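Local coordinates for protein geranylgeranyl pyrophosphate synthase (Corynebacterium glutamicum, PDB 3LK5) that probably joins small isoprenoid diphosphates into longer prenyl chains, as a magnesium-dependent dimethylallyltranstransferase of the FPP/GGPP synthase family, at residues R282-A287 with E331-R336; E203-A208 with A289-D294; L260-D265 with V319-I324. All coordinates share one frame; numbering follows the deposited sequence. Where two conformers were deposited one is given.

Interaction 1: residues R282-A287 with E331-R336; sequences RTVLLA and EEVEQR
Val-333 meets the first turn of helix 284-296 through one methyl, CG2. This methyl is 3.9 Å from Leu-285 CA, so it touches backbone as well as side chain. Val-333 CG2 also lies 4.2 Å from Leu-285 CD1 and 4.3 Å from Val-284 CG1. Chi1 of 165° puts Val-284 CG1 anti to the backbone N, and this is the methyl that meets Arg-336 and Val-333. Three residues on from Val-333, Arg-336 approaches Val-284 from the opposite direction, its chain extended from CG to NE. The valine CG1 sits over one face of the guanidinium, displaced toward the rim, and is 3.8 Å from Arg-336 NH1. In the all-helical isoprenoid synthase fold of this family, the contact joins the start of helix 284-296 to helix 329-347. The side chain of Val-284 is about 10 Å from that of Asp-194, a magnesium-binding residue, though no magnesium is bound to this chain in this model. No hydrogen bond crosses between the segments. The polar end of Arg-336 is engaged elsewhere, where NH1 forms a salt bridge with Asp-209 of helix 205-231. Thr-283 is the N-cap of helix 284-296. Its OG1 accepts from Leu-286 N at 2.9 Å.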
ATOM      1  N   ARG A 282       5.738  10.820  20.977  1.00 34.40           N
ATOM      2  CA  ARG A 282       4.768  11.621  21.718  1.00 34.28           C
ATOM      3  C   ARG A 282       3.741  10.770  22.483  1.00 34.04           C
ATOM      4  O   ARG A 282       2.577  10.634  22.079  1.00 34.37           O
ATOM      5  CB  ARG A 282       4.087  12.643  20.801  1.00 34.97           C
ATOM      6  CG  ARG A 282       5.064  13.665  20.284  1.00 35.23           C
ATOM      7  CD  ARG A 282       5.354  14.696  21.353  1.00 37.08           C
ATOM      8  NE  ARG A 282       6.582  15.433  21.089  1.00 35.47           N
ATOM      9  CZ  ARG A 282       7.104  16.347  21.913  1.00 38.70           C
ATOM     10  NH1 ARG A 282       6.492  16.688  23.053  1.00 35.99           N
ATOM     11  NH2 ARG A 282       8.242  16.948  21.581  1.00 36.36           N
ATOM     12  N   THR A 283       4.192  10.232  23.612  1.00 31.56           N
ATOM     13  CA  THR A 283       3.416   9.284  24.378  1.00 30.39           C
ATOM     14  C   THR A 283       2.485   9.951  25.390  1.00 29.27           C
ATOM     15  O   THR A 283       2.627  11.159  25.737  1.00 28.36           O
ATOM     16  CB  THR A 283       4.381   8.312  25.099  1.00 29.87           C
ATOM     17  OG1 THR A 283       5.271   9.060  25.950  1.00 26.87           O
ATOM     18  CG2 THR A 283       5.233   7.540  24.081  1.00 26.83           C
ATOM     19  N   VAL A 284       1.540   9.169  25.897  1.00 27.67           N
ATOM     20  CA  VAL A 284       0.761   9.591  27.051  1.00 28.15           C
ATOM     21  C   VAL A 284       1.682   9.829  28.270  1.00 28.28           C
ATOM     22  O   VAL A 284       1.482  10.807  29.003  1.00 28.21           O
ATOM     23  CB  VAL A 284      -0.331   8.552  27.399  1.00 28.32           C
ATOM     24  CG1 VAL A 284      -0.911   8.800  28.800  1.00 30.32           C
ATOM     25  CG2 VAL A 284      -1.459   8.596  26.308  1.00 29.13           C
ATOM     26  N   LEU A 285       2.668   8.949  28.466  1.00 27.23           N
ATOM     27  CA  LEU A 285       3.688   9.130  29.527  1.00 26.38           C
ATOM     28  C   LEU A 285       4.343  10.527  29.430  1.00 27.61           C
ATOM     29  O   LEU A 285       4.399  11.293  30.428  1.00 25.82           O
ATOM     30  CB  LEU A 285       4.784   8.057  29.418  1.00 25.45           C
ATOM     31  CG  LEU A 285       5.996   8.127  30.371  1.00 27.77           C
ATOM     32  CD1 LEU A 285       5.572   7.992  31.835  1.00 24.99           C
ATOM     33  CD2 LEU A 285       7.118   7.153  30.038  1.00 25.94           C
ATOM     34  N   LEU A 286       4.859  10.853  28.242  1.00 27.73           N
ATOM     35  CA  LEU A 286       5.511  12.153  28.044  1.00 28.81           C
ATOM     36  C   LEU A 286       4.563  13.336  28.244  1.00 28.21           C
ATOM     37  O   LEU A 286       4.946  14.332  28.875  1.00 27.88           O
ATOM     38  CB  LEU A 286       6.234  12.225  26.679  1.00 29.22           C
ATOM     39  CG  LEU A 286       6.951  13.547  26.358  1.00 33.13           C
ATOM     40  CD1 LEU A 286       8.071  13.909  27.395  1.00 29.56           C
ATOM     41  CD2 LEU A 286       7.484  13.544  24.903  1.00 30.25           C
ATOM     42  N   ALA A 287       3.334  13.243  27.739  1.00 27.96           N
ATOM     43  CA  ALA A 287       2.382  14.343  27.889  1.00 28.12           C
ATOM     44  C   ALA A 287       2.048  14.605  29.362  1.00 28.48           C
ATOM     45  O   ALA A 287       2.042  15.764  29.820  1.00 28.33           O
ATOM     46  CB  ALA A 287       1.110  14.084  27.077  1.00 28.15           C
ATOM     47  N   GLU A 331       3.622   6.224  37.553  1.00 26.64           N
ATOM     48  CA  GLU A 331       2.525   5.652  38.321  1.00 26.23           C
ATOM     49  C   GLU A 331       1.146   5.957  37.775  1.00 25.12           C
ATOM     50  O   GLU A 331       0.263   5.114  37.847  1.00 25.54           O
ATOM     51  CB  GLU A 331       2.629   5.971  39.852  1.00 28.44           C
ATOM     52  CG  GLU A 331       3.608   7.050  40.263  1.00 57.37           C
ATOM     53  CD  GLU A 331       5.071   6.652  40.153  1.00 31.20           C
ATOM     54  OE1 GLU A 331       5.464   5.598  40.708  1.00 56.98           O
ATOM     55  OE2 GLU A 331       5.834   7.417  39.520  1.00 57.01           O
ATOM     56  N   GLU A 332       0.922   7.159  37.245  1.00 24.68           N
ATOM     57  CA  GLU A 332      -0.360   7.458  36.631  1.00 26.97           C
ATOM     58  C   GLU A 332      -0.614   6.553  35.393  1.00 26.23           C
ATOM     59  O   GLU A 332      -1.712   6.049  35.184  1.00 27.41           O
ATOM     60  CB  GLU A 332      -0.415   8.949  36.227  1.00 29.37           C
ATOM     61  CG  GLU A 332      -1.782   9.397  35.751  1.00 33.54           C
ATOM     62  CD  GLU A 332      -1.916  10.945  35.597  1.00 34.22           C
ATOM     63  OE1 GLU A 332      -0.943  11.706  35.884  1.00 33.51           O
ATOM     64  OE2 GLU A 332      -3.017  11.384  35.181  1.00 34.65           O
ATOM     65  N   VAL A 333       0.415   6.335  34.598  1.00 25.47           N
ATOM     66  CA  VAL A 333       0.259   5.392  33.466  1.00 25.60           C
ATOM     67  C   VAL A 333       0.000   3.950  33.932  1.00 26.85           C
ATOM     68  O   VAL A 333      -0.888   3.262  33.386  1.00 28.22           O
ATOM     69  CB  VAL A 333       1.470   5.506  32.491  1.00 26.14           C
ATOM     70  CG1 VAL A 333       1.401   4.377  31.378  1.00 25.87           C
ATOM     71  CG2 VAL A 333       1.487   6.972  31.860  1.00 24.83           C
ATOM     72  N   GLU A 334       0.734   3.503  34.953  1.00 27.76           N
ATOM     73  CA  GLU A 334       0.537   2.164  35.519  0.50 28.31           C
ATOM     74  C   GLU A 334      -0.901   1.984  36.034  1.00 28.69           C
ATOM     75  O   GLU A 334      -1.502   0.931  35.821  1.00 28.25           O
ATOM     76  CB  GLU A 334       1.593   1.837  36.600  0.50 28.62           C
ATOM     77  CG  GLU A 334       3.042   1.681  36.062  0.50 31.34           C
ATOM     78  CD  GLU A 334       3.393   0.252  35.626  0.50 28.87           C
ATOM     79  OE1 GLU A 334       2.468  -0.598  35.599  0.50 32.10           O
ATOM     80  OE2 GLU A 334       4.594  -0.034  35.326  0.50 31.43           O
ATOM     81  N   GLN A 335      -1.456   3.011  36.690  1.00 28.75           N
ATOM     82  CA  GLN A 335      -2.861   2.961  37.123  1.00 30.61           C
ATOM     83  C   GLN A 335      -3.831   2.805  35.949  1.00 29.17           C
ATOM     84  O   GLN A 335      -4.803   2.048  36.029  1.00 28.57           O
ATOM     85  CB  GLN A 335      -3.228   4.193  37.992  1.00 33.71           C
ATOM     86  CG  GLN A 335      -2.603   4.135  39.424  1.00 54.13           C
ATOM     87  CD  GLN A 335      -2.424   5.526  40.124  1.00 39.07           C
ATOM     88  OE1 GLN A 335      -1.690   5.632  41.136  1.00 54.57           O
ATOM     89  NE2 GLN A 335      -3.065   6.575  39.577  1.00 54.30           N
ATOM     90  N   ARG A 336      -3.590   3.540  34.872  1.00 28.57           N
ATOM     91  CA  ARG A 336      -4.435   3.415  33.668  1.00 28.74           C
ATOM     92  C   ARG A 336      -4.358   1.994  33.096  1.00 27.36           C
ATOM     93  O   ARG A 336      -5.382   1.425  32.709  1.00 27.03           O
ATOM     94  CB  ARG A 336      -3.962   4.379  32.587  1.00 31.37           C
ATOM     95  CG  ARG A 336      -4.328   5.819  32.835  1.00 43.80           C
ATOM     96  CD  ARG A 336      -4.031   6.586  31.574  1.00 37.54           C
ATOM     97  NE  ARG A 336      -4.185   8.023  31.724  1.00 42.58           N
ATOM     98  CZ  ARG A 336      -4.481   8.822  30.702  1.00 40.78           C
ATOM     99  NH1 ARG A 336      -4.653   8.320  29.464  1.00 41.81           N
ATOM    100  NH2 ARG A 336      -4.590  10.126  30.914  1.00 42.57           N
TER

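Interaction 2: residues E203-A208 with A289-D294; sequences ESVELA and ALQRAD
Glu-203 reaches Leu-290 with CG beside its own backbone N (chi1 -53°) and an extended chain beyond. This lays the carboxylate end against the leucine. Gln-291 sends CG anti to its backbone N (chi1 -159°) and then runs out extended, which carries its amide to Val-205. The Glu-203 and Leu-290 side chains cross at about a right angle. Leu-290 CD1 is 3.7 Å from Glu-203 CD, and it also touches both carboxylate oxygens and CG. The second pair crosses at a similar angle. There Val-205 CG2 comes 3.5 Å from Gln-291 OE1, a methyl against an amide oxygen. No hydrogen bond links the two segments. The carboxylate finds its polar partner in Arg-305 of helix 298-307, which forms salt bridges with Glu-203 OE2 and Asp-294 OD1. That arginine probably offsets the like charges of Glu-203 OE1 and Asp-294 OD2, 4.9 Å apart. Ser-204 is the N-cap of helix 205-231, and its OG accepts from Leu-207 N at 3.0 Å. The contact is partly buried helix packing, away from the magnesium-binding aspartates. It sets the start of helix 205-231 against helix 284-296 in the all-alpha isoprenoid synthase fold.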
ATOM      1  N   GLU A 203       1.751  18.356  22.737  1.00 37.47           N
ATOM      2  CA  GLU A 203       1.772  17.757  24.077  1.00 36.97           C
ATOM      3  C   GLU A 203       0.381  17.353  24.591  1.00 36.38           C
ATOM      4  O   GLU A 203       0.207  17.132  25.800  1.00 36.09           O
ATOM      5  CB  GLU A 203       2.443  18.718  25.096  1.00 36.35           C
ATOM      6  CG  GLU A 203       3.833  19.224  24.691  1.00 33.84           C
ATOM      7  CD  GLU A 203       4.384  20.284  25.649  1.00 37.53           C
ATOM      8  OE1 GLU A 203       3.719  20.583  26.666  1.00 34.05           O
ATOM      9  OE2 GLU A 203       5.489  20.797  25.391  1.00 34.77           O
ATOM     10  N   SER A 204      -0.608  17.251  23.696  1.00 35.09           N
ATOM     11  CA  SER A 204      -1.965  16.879  24.121  1.00 34.93           C
ATOM     12  C   SER A 204      -2.025  15.410  24.555  1.00 35.44           C
ATOM     13  O   SER A 204      -1.623  14.520  23.773  1.00 34.06           O
ATOM     14  CB  SER A 204      -2.952  17.059  22.968  1.00 35.56           C
ATOM     15  OG  SER A 204      -4.235  16.577  23.337  1.00 40.13           O
ATOM     16  N   VAL A 205      -2.564  15.171  25.753  1.00 36.24           N
ATOM     17  CA  VAL A 205      -2.816  13.813  26.278  1.00 37.01           C
ATOM     18  C   VAL A 205      -3.917  13.170  25.432  1.00 38.30           C
ATOM     19  O   VAL A 205      -3.816  11.993  25.022  1.00 36.91           O
ATOM     20  CB  VAL A 205      -3.251  13.844  27.759  1.00 36.64           C
ATOM     21  CG1 VAL A 205      -3.530  12.429  28.269  1.00 40.25           C
ATOM     22  CG2 VAL A 205      -2.160  14.469  28.634  1.00 40.89           C
ATOM     23  N   GLU A 206      -4.943  13.977  25.140  1.00 39.80           N
ATOM     24  CA  GLU A 206      -6.107  13.574  24.339  1.00 41.18           C
ATOM     25  C   GLU A 206      -5.718  13.084  22.962  1.00 40.20           C
ATOM     26  O   GLU A 206      -6.284  12.101  22.445  1.00 40.02           O
ATOM     27  CB  GLU A 206      -7.033  14.762  24.134  1.00 44.23           C
ATOM     28  CG  GLU A 206      -8.452  14.518  24.563  1.00 80.69           C
ATOM     29  CD  GLU A 206      -8.560  14.431  26.074  1.00 47.69           C
ATOM     30  OE1 GLU A 206      -8.016  15.327  26.773  1.00 81.11           O
ATOM     31  OE2 GLU A 206      -9.182  13.462  26.571  1.00 81.06           O
ATOM     32  N   LEU A 207      -4.775  13.782  22.339  1.00 38.38           N
ATOM     33  CA  LEU A 207      -4.392  13.395  20.997  1.00 36.86           C
ATOM     34  C   LEU A 207      -3.539  12.142  21.011  1.00 34.55           C
ATOM     35  O   LEU A 207      -3.663  11.299  20.125  1.00 34.91           O
ATOM     36  CB  LEU A 207      -3.717  14.535  20.257  1.00 37.12           C
ATOM     37  CG  LEU A 207      -4.714  15.636  19.853  1.00 36.45           C
ATOM     38  CD1 LEU A 207      -3.936  16.849  19.377  1.00 37.72           C
ATOM     39  CD2 LEU A 207      -5.720  15.175  18.777  1.00 37.92           C
ATOM     40  N   ALA A 208      -2.669  12.017  22.013  1.00 32.68           N
ATOM     41  CA  ALA A 208      -1.890  10.789  22.196  1.00 29.97           C
ATOM     42  C   ALA A 208      -2.834   9.607  22.432  1.00 30.24           C
ATOM     43  O   ALA A 208      -2.586   8.507  21.876  1.00 29.48           O
ATOM     44  CB  ALA A 208      -0.884  10.929  23.374  1.00 29.82           C
ATOM     45  N   ALA A 289       3.982  13.653  31.882  1.00 27.22           N
ATOM     46  CA  ALA A 289       5.206  14.123  32.559  1.00 28.15           C
ATOM     47  C   ALA A 289       5.377  15.641  32.430  1.00 29.18           C
ATOM     48  O   ALA A 289       5.827  16.297  33.380  1.00 27.74           O
ATOM     49  CB  ALA A 289       6.446  13.401  32.040  1.00 27.98           C
ATOM     50  N   LEU A 290       5.024  16.183  31.264  1.00 29.35           N
ATOM     51  CA  LEU A 290       5.176  17.620  31.023  1.00 29.60           C
ATOM     52  C   LEU A 290       4.098  18.394  31.744  1.00 29.76           C
ATOM     53  O   LEU A 290       4.388  19.402  32.388  1.00 29.18           O
ATOM     54  CB  LEU A 290       5.217  17.953  29.532  1.00 29.84           C
ATOM     55  CG  LEU A 290       6.487  17.485  28.819  1.00 29.73           C
ATOM     56  CD1 LEU A 290       6.309  17.527  27.271  1.00 30.07           C
ATOM     57  CD2 LEU A 290       7.693  18.310  29.271  1.00 29.80           C
ATOM     58  N   GLN A 291       2.867  17.896  31.687  1.00 29.47           N
ATOM     59  CA  GLN A 291       1.752  18.465  32.468  1.00 31.15           C
ATOM     60  C   GLN A 291       2.154  18.649  33.946  1.00 30.42           C
ATOM     61  O   GLN A 291       1.979  19.716  34.561  1.00 29.73           O
ATOM     62  CB  GLN A 291       0.590  17.485  32.382  1.00 33.74           C
ATOM     63  CG  GLN A 291      -0.789  17.998  32.656  1.00 56.18           C
ATOM     64  CD  GLN A 291      -1.845  17.135  31.954  1.00 36.44           C
ATOM     65  OE1 GLN A 291      -2.034  17.238  30.732  1.00 56.46           O
ATOM     66  NE2 GLN A 291      -2.545  16.305  32.728  1.00 55.89           N
ATOM     67  N   ARG A 292       2.700  17.587  34.520  1.00 28.45           N
ATOM     68  CA  ARG A 292       3.093  17.608  35.920  1.00 28.74           C
ATOM     69  C   ARG A 292       4.337  18.437  36.196  1.00 27.65           C
ATOM     70  O   ARG A 292       4.373  19.194  37.174  1.00 28.33           O
ATOM     71  CB  ARG A 292       3.329  16.171  36.379  1.00 30.11           C
ATOM     72  CG  ARG A 292       2.120  15.318  36.380  1.00 31.98           C
ATOM     73  CD  ARG A 292       2.545  13.874  36.606  1.00 33.22           C
ATOM     74  NE  ARG A 292       1.398  13.129  37.062  1.00 34.01           N
ATOM     75  CZ  ARG A 292       1.079  12.991  38.341  1.00 35.21           C
ATOM     76  NH1 ARG A 292       1.854  13.499  39.286  1.00 34.31           N
ATOM     77  NH2 ARG A 292       0.002  12.309  38.669  1.00 34.35           N
ATOM     78  N   ALA A 293       5.361  18.316  35.354  1.00 26.85           N
ATOM     79  CA  ALA A 293       6.640  18.998  35.598  1.00 27.51           C
ATOM     80  C   ALA A 293       6.478  20.511  35.544  1.00 28.56           C
ATOM     81  O   ALA A 293       7.162  21.249  36.297  1.00 27.86           O
ATOM     82  CB  ALA A 293       7.687  18.573  34.595  1.00 27.38           C
ATOM     83  N   ASP A 294       5.600  20.965  34.641  1.00 29.22           N
ATOM     84  CA  ASP A 294       5.252  22.396  34.557  1.00 30.40           C
ATOM     85  C   ASP A 294       4.773  22.929  35.902  1.00 31.64           C
ATOM     86  O   ASP A 294       5.008  24.095  36.208  1.00 32.30           O
ATOM     87  CB  ASP A 294       4.195  22.651  33.471  1.00 30.52           C
ATOM     88  CG  ASP A 294       4.799  22.792  32.093  1.00 29.63           C
ATOM     89  OD1 ASP A 294       6.042  22.952  31.978  1.00 30.70           O
ATOM     90  OD2 ASP A 294       4.032  22.736  31.095  1.00 32.01           O
TER

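Interaction 3: residues L260-D265 with V319-I324; sequences LGVFGD and VITEHI
Apolar packing between Val-262, Phe-263 and Thr-321 makes up most of this contact. The methyl CG2 of Thr-321 touches two side chains at once. It is 3.5 Å from Val-262 CG1 and 3.5 Å from Phe-263 CE1. The threonine chi1 of -65° sets CG2 anti to the backbone N and beside the carbonyl carbon, and so turns the methyl to the valine and the phenylalanine. Its side chain runs past those of Val-262 and Phe-263, pointing opposite to each. It meets the aromatic ring obliquely. Ile-324, one turn further along its helix, adds a looser contact, with CG2 4.5 Å from Phe-263 CZ. Within its own segment Val-262 CG1 lies over the centre of the Phe-263 ring, 3.7 Å above the plane. Ile-277 of helix 275-278 and Leu-285 of helix 284-296 also pack on this cluster.

The polar link runs through a water. No direct hydrogen bond crosses between the segments. The water donates to Val-262 O at 2.6 Å and to Thr-321 OG1 at 2.7 Å. Val-262 O belongs to the last turn of helix 236-263. The same threonine hydroxyl is also hydrogen-bonded to Ile-317 O, one turn back along its own helix.

Backbone bonding marks where the first helix stops. Gly-264 N donates to Leu-260 O at 2.8 Å, and Gly-264 is the first residue to leave helical angles. Asp-265 then serves as N-cap of the short helix 266-269, bonding Ala-267 N through OD2. The contact is water-bridged packing of the C-terminal end of helix 236-263 on helix 314-326, within the helical isoprenoid synthase fold.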
ATOM      1  N   LEU A 260       7.960   0.509  28.724  1.00 28.87           N
ATOM      2  CA  LEU A 260       9.150  -0.268  28.356  1.00 30.13           C
ATOM      3  C   LEU A 260      10.129   0.525  27.489  1.00 29.28           C
ATOM      4  O   LEU A 260      11.335   0.346  27.620  1.00 29.09           O
ATOM      5  CB  LEU A 260       8.795  -1.595  27.641  1.00 32.09           C
ATOM      6  CG  LEU A 260       8.151  -2.684  28.509  1.00 32.56           C
ATOM      7  CD1 LEU A 260       7.589  -3.792  27.577  1.00 34.14           C
ATOM      8  CD2 LEU A 260       9.100  -3.264  29.612  1.00 34.06           C
ATOM      9  N   GLY A 261       9.619   1.387  26.613  1.00 29.98           N
ATOM     10  CA  GLY A 261      10.485   2.176  25.705  1.00 29.17           C
ATOM     11  C   GLY A 261      11.313   3.228  26.447  1.00 29.49           C
ATOM     12  O   GLY A 261      12.274   3.784  25.903  1.00 29.82           O
ATOM     13  N   VAL A 262      10.960   3.477  27.705  1.00 28.29           N
ATOM     14  CA  VAL A 262      11.731   4.402  28.538  1.00 29.11           C
ATOM     15  C   VAL A 262      12.456   3.629  29.658  1.00 28.45           C
ATOM     16  O   VAL A 262      13.675   3.797  29.884  1.00 29.32           O
ATOM     17  CB  VAL A 262      10.781   5.496  29.083  1.00 29.32           C
ATOM     18  CG1 VAL A 262      11.467   6.346  30.157  1.00 28.69           C
ATOM     19  CG2 VAL A 262      10.331   6.376  27.924  1.00 29.25           C
ATOM     20  N   PHE A 263      11.721   2.761  30.357  1.00 26.94           N
ATOM     21  CA  PHE A 263      12.249   2.151  31.570  1.00 26.69           C
ATOM     22  C   PHE A 263      12.665   0.696  31.407  1.00 27.70           C
ATOM     23  O   PHE A 263      13.144   0.083  32.348  1.00 26.75           O
ATOM     24  CB  PHE A 263      11.229   2.243  32.711  1.00 26.29           C
ATOM     25  CG  PHE A 263      10.861   3.641  33.070  1.00 27.12           C
ATOM     26  CD1 PHE A 263      11.779   4.454  33.747  1.00 26.48           C
ATOM     27  CD2 PHE A 263       9.602   4.147  32.754  1.00 26.52           C
ATOM     28  CE1 PHE A 263      11.438   5.752  34.097  1.00 25.87           C
ATOM     29  CE2 PHE A 263       9.238   5.447  33.107  1.00 27.55           C
ATOM     30  CZ  PHE A 263      10.196   6.265  33.787  1.00 26.82           C
ATOM     31  N   GLY A 264      12.478   0.130  30.214  1.00 29.66           N
ATOM     32  CA  GLY A 264      12.792  -1.287  30.077  1.00 30.15           C
ATOM     33  C   GLY A 264      14.206  -1.569  29.632  1.00 32.00           C
ATOM     34  O   GLY A 264      14.807  -0.791  28.878  1.00 32.63           O
ATOM     35  N   ASP A 265      14.708  -2.715  30.068  1.00 35.61           N
ATOM     36  CA  ASP A 265      16.025  -3.246  29.669  1.00 39.81           C
ATOM     37  C   ASP A 265      16.032  -3.672  28.197  1.00 41.44           C
ATOM     38  O   ASP A 265      15.029  -4.206  27.717  1.00 41.68           O
ATOM     39  CB  ASP A 265      16.367  -4.448  30.541  1.00 42.17           C
ATOM     40  CG  ASP A 265      17.832  -4.801  30.502  1.00 56.44           C
ATOM     41  OD1 ASP A 265      18.566  -4.294  31.375  1.00 44.33           O
ATOM     42  OD2 ASP A 265      18.242  -5.561  29.590  1.00 44.12           O
ATOM     43  N   VAL A 319      19.162  11.070  32.232  1.00 29.68           N
ATOM     44  CA  VAL A 319      18.843  12.287  32.986  1.00 28.44           C
ATOM     45  C   VAL A 319      17.410  12.747  32.663  1.00 26.76           C
ATOM     46  O   VAL A 319      16.653  13.083  33.570  1.00 26.54           O
ATOM     47  CB  VAL A 319      19.928  13.407  32.753  1.00 29.15           C
ATOM     48  CG1 VAL A 319      19.404  14.789  33.123  1.00 33.07           C
ATOM     49  CG2 VAL A 319      21.199  13.061  33.516  1.00 32.71           C
ATOM     50  N   ILE A 320      17.028  12.723  31.389  1.00 26.35           N
ATOM     51  CA  ILE A 320      15.654  13.074  31.000  1.00 26.89           C
ATOM     52  C   ILE A 320      14.680  12.047  31.620  1.00 25.42           C
ATOM     53  O   ILE A 320      13.596  12.394  32.117  1.00 24.07           O
ATOM     54  CB  ILE A 320      15.447  13.015  29.466  1.00 27.36           C
ATOM     55  CG1 ILE A 320      16.357  14.011  28.696  1.00 31.47           C
ATOM     56  CG2 ILE A 320      13.961  13.163  29.080  1.00 29.01           C
ATOM     57  CD1 ILE A 320      16.337  15.436  29.167  1.00 30.32           C
ATOM     58  N   THR A 321      15.083  10.784  31.548  1.00 24.89           N
ATOM     59  CA  THR A 321      14.254   9.696  32.061  1.00 25.79           C
ATOM     60  C   THR A 321      13.977   9.857  33.563  1.00 25.62           C
ATOM     61  O   THR A 321      12.826   9.694  34.013  1.00 25.44           O
ATOM     62  CB  THR A 321      14.903   8.356  31.767  1.00 27.20           C
ATOM     63  OG1 THR A 321      14.936   8.172  30.350  1.00 25.91           O
ATOM     64  CG2 THR A 321      14.073   7.250  32.380  1.00 26.61           C
ATOM     65  N   GLU A 322      15.019  10.185  34.326  1.00 26.54           N
ATOM     66  CA  GLU A 322      14.851  10.421  35.777  1.00 27.08           C
ATOM     67  C   GLU A 322      13.964  11.648  36.049  1.00 26.35           C
ATOM     68  O   GLU A 322      13.180  11.636  36.999  1.00 25.93           O
ATOM     69  CB  GLU A 322      16.198  10.488  36.535  1.00 27.63           C
ATOM     70  CG  GLU A 322      16.976   9.142  36.627  1.00 33.39           C
ATOM     71  CD  GLU A 322      16.086   7.936  37.065  1.00 28.74           C
ATOM     72  OE1 GLU A 322      15.163   8.111  37.878  1.00 33.85           O
ATOM     73  OE2 GLU A 322      16.316   6.800  36.591  1.00 34.31           O
ATOM     74  N   HIS A 323      14.073  12.693  35.219  1.00 26.54           N
ATOM     75  CA  HIS A 323      13.178  13.855  35.354  1.00 26.16           C
ATOM     76  C   HIS A 323      11.726  13.395  35.141  1.00 25.17           C
ATOM     77  O   HIS A 323      10.843  13.770  35.913  1.00 24.42           O
ATOM     78  CB  HIS A 323      13.513  15.002  34.389  1.00 26.71           C
ATOM     79  CG  HIS A 323      14.728  15.811  34.762  1.00 25.73           C
ATOM     80  ND1 HIS A 323      14.894  16.399  35.998  1.00 26.86           N
ATOM     81  CD2 HIS A 323      15.799  16.192  34.023  1.00 27.01           C
ATOM     82  CE1 HIS A 323      16.041  17.060  36.028  1.00 27.07           C
ATOM     83  NE2 HIS A 323      16.596  16.979  34.831  1.00 27.34           N
ATOM     84  N   ILE A 324      11.489  12.567  34.116  1.00 23.96           N
ATOM     85  CA  ILE A 324      10.165  12.013  33.878  1.00 24.69           C
ATOM     86  C   ILE A 324       9.653  11.207  35.077  1.00 25.04           C
ATOM     87  O   ILE A 324       8.537  11.432  35.545  1.00 26.12           O
ATOM     88  CB  ILE A 324      10.133  11.160  32.558  1.00 25.85           C
ATOM     89  CG1 ILE A 324      10.266  12.087  31.352  1.00 26.62           C
ATOM     90  CG2 ILE A 324       8.822  10.324  32.445  1.00 25.50           C
ATOM     91  CD1 ILE A 324      10.557  11.341  30.017  1.00 26.92           C
TER
HETATM   92  O   HOH W   1      15.374   5.715  29.253  1.00 35.88           O

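Overall arrangement
From the N terminus the segments come as 203-208, 260-265, 282-287, 289-294, 319-324 and 331-336. Interaction 2 closes the widest loop, with 80 residues between its segments. Interaction 3 opens inside that loop and closes after it, across 53 residues. Interaction 1 opens last, across 43 residues, and also closes last. Every pair thus crosses and none nests. Helix 284-296 takes part in interactions 1 and 2, and its Leu-285 and Ala-289 pack on Ile-324 of interaction 3. A salt bridge from Arg-292 NE to Glu-332 OE1 joins interactions 2 and 1. Together they tie helix 205-231 to helix 284-296, helix 236-263 to helix 314-326, and helix 284-296 to helix 329-347.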